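Local coordinates for protein E3 ubiquitin ligase RavN (Legionella pneumophila, PDB 5MIY) that probably acts as an E3 ubiquitin ligase effector of Legionella, promoting the transfer of ubiquitin onto target proteins, at residues Ser72-Leu75 with Leu76-Asp80. Numbering follows the deposited sequence.
Sequences SNKL and LFEED. With SO4 (sulfate ion), chain E.
Glu78 brings its carboxylate end-on to Lys74 O, roughly in line with that C=O bond, and its OE2 lies 3.6 Å from Lys74 CG where the two side chains cross. The chain from Asn73 to Phe77 makes a turn that opens with an Asx turn: Asn73 OD1 accepts from Leu75 N at 2.9 Å, with the donor in the carbonyl plane and on a lone pair. The Asn73 side chain can reach forward in this way because CG stands anti to the backbone N (chi1 -165°), beside its own carbonyl carbon. The other end of the amide is used as well, since ND2 donates to O2 of a sulfate ion that most likely came from the crystallisation solution, over 2.7 Å and almost straight at 173°. In this crystal, a bond at each end holds the amide's rotation.

The backbone O of Asn73 closes the turn by accepting two N-H groups. The bond from Leu76 N defines a type I-like beta turn and that from Phe77 N an alpha turn; both are 3.0 Å long, the one from Leu76 being the more bent. A CA-H...O contact from Lys74 CA to Phe77 O, 3.5 Å, adds a further link across the turn.

The turn lies in the loop between helices 64-68 and 89-96. Leu76 and Phe77 are buried, both touching Leu67, while Leu76 also meets Phe96 and Phe77 also meets Pro7; the Lys74 and Glu78 side chains stay exposed. His70 ND1 binds the same sulfate as Asn73. Lys74 NZ makes no contact with the Glu78 carboxylate. With chi1 off a staggered value at -27° and the chain bent at chi2, Glu78 places OE1 2.8 Å and OE2 3.0 Å from Lys74 O.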
loop_
_atom_site.group_PDB
_atom_site.type_symbol
_atom_site.label_atom_id
_atom_site.label_comp_id
_atom_site.label_asym_id
_atom_site.label_seq_id
_atom_site.Cartn_x
_atom_site.Cartn_y
_atom_site.Cartn_z
ATOM N N SER A 72 14.107 -4.473 10.346
ATOM C CA SER A 72 15.011 -5.605 10.492
ATOM C C SER A 72 14.280 -6.933 10.641
ATOM O O SER A 72 14.933 -7.968 10.810
ATOM C CB SER A 72 15.929 -5.389 11.697
ATOM O OG SER A 72 15.160 -5.122 12.856
ATOM N N ASN A 73 12.950 -6.932 10.597
ATOM C CA ASN A 73 12.179 -8.160 10.749
ATOM C C ASN A 73 12.211 -8.941 9.441
ATOM O O ASN A 73 11.778 -8.435 8.399
ATOM C CB ASN A 73 10.745 -7.837 11.159
ATOM C CG ASN A 73 10.001 -9.052 11.678
ATOM O OD1 ASN A 73 9.858 -10.053 10.976
ATOM N ND2 ASN A 73 9.524 -8.971 12.916
ATOM N N LYS A 74 12.718 -10.177 9.498
ATOM C CA LYS A 74 12.904 -10.973 8.288
ATOM C C LYS A 74 11.577 -11.356 7.637
ATOM O O LYS A 74 11.564 -11.784 6.478
ATOM C CB LYS A 74 13.729 -12.225 8.615
ATOM C CG LYS A 74 14.055 -13.122 7.417
ATOM C CD LYS A 74 14.871 -14.347 7.817
ATOM C CE LYS A 74 13.991 -15.587 7.962
ATOM N NZ LYS A 74 13.302 -15.651 9.289
ATOM N N LEU A 75 10.460 -11.200 8.346
ATOM C CA LEU A 75 9.164 -11.433 7.721
ATOM C C LEU A 75 8.863 -10.375 6.666
ATOM O O LEU A 75 8.363 -10.694 5.581
ATOM C CB LEU A 75 8.068 -11.449 8.783
ATOM C CG LEU A 75 6.781 -12.202 8.462
ATOM C CD1 LEU A 75 7.052 -13.443 7.619
ATOM C CD2 LEU A 75 6.094 -12.569 9.764
ATOM N N LEU A 76 9.175 -9.115 6.963
ATOM C CA LEU A 76 8.799 -8.001 6.102
ATOM C C LEU A 76 9.909 -7.575 5.149
ATOM O O LEU A 76 9.614 -7.063 4.063
ATOM C CB LEU A 76 8.376 -6.804 6.961
ATOM C CG LEU A 76 7.190 -7.060 7.897
ATOM C CD1 LEU A 76 7.017 -5.928 8.905
ATOM C CD2 LEU A 76 5.921 -7.255 7.082
ATOM N N PHE A 77 11.173 -7.766 5.521
ATOM C CA PHE A 77 12.295 -7.280 4.729
ATOM C C PHE A 77 13.314 -8.388 4.522
ATOM O O PHE A 77 13.672 -9.093 5.471
ATOM C CB PHE A 77 12.964 -6.078 5.401
ATOM C CG PHE A 77 12.131 -4.833 5.377
ATOM C CD1 PHE A 77 11.234 -4.568 6.396
ATOM C CD2 PHE A 77 12.244 -3.926 4.332
ATOM C CE1 PHE A 77 10.461 -3.424 6.384
ATOM C CE2 PHE A 77 11.480 -2.775 4.312
ATOM C CZ PHE A 77 10.582 -2.525 5.344
ATOM N N GLU A 78 13.778 -8.532 3.283
ATOM C CA GLU A 78 14.850 -9.458 2.924
ATOM C C GLU A 78 15.964 -8.631 2.292
ATOM O O GLU A 78 15.837 -8.181 1.147
ATOM C CB GLU A 78 14.358 -10.548 1.970
ATOM C CG GLU A 78 12.870 -10.881 2.071
ATOM C CD GLU A 78 12.480 -11.508 3.399
ATOM O OE1 GLU A 78 11.274 -11.481 3.740
ATOM O OE2 GLU A 78 13.374 -12.034 4.102
ATOM N N GLU A 79 17.051 -8.430 3.043
ATOM C CA GLU A 79 18.181 -7.604 2.609
ATOM C C GLU A 79 17.746 -6.154 2.394
ATOM O O GLU A 79 18.082 -5.520 1.391
ATOM C CB GLU A 79 18.839 -8.176 1.347
ATOM C CG GLU A 79 19.266 -9.630 1.471
ATOM C CD GLU A 79 20.668 -9.869 0.944
ATOM O OE1 GLU A 79 21.635 -9.444 1.612
ATOM O OE2 GLU A 79 20.803 -10.482 -0.137
ATOM N N ASP A 80 16.984 -5.637 3.361
ATOM C CA ASP A 80 16.499 -4.259 3.401
ATOM C C ASP A 80 15.526 -3.928 2.271
ATOM O O ASP A 80 15.320 -2.751 1.964
ATOM C CB ASP A 80 17.656 -3.254 3.401
ATOM C CG ASP A 80 17.927 -2.675 4.781
ATOM O OD1 ASP A 80 17.133 -2.944 5.709
ATOM O OD2 ASP A 80 18.937 -1.953 4.940
HETATM S S SO4 E . 11.296 -6.542 14.860
HETATM O O1 SO4 E . 12.102 -7.676 14.411
HETATM O O2 SO4 E . 9.891 -6.798 14.555
HETATM O O3 SO4 E . 11.738 -5.331 14.173
HETATM O O4 SO4 E . 11.447 -6.366 16.301
#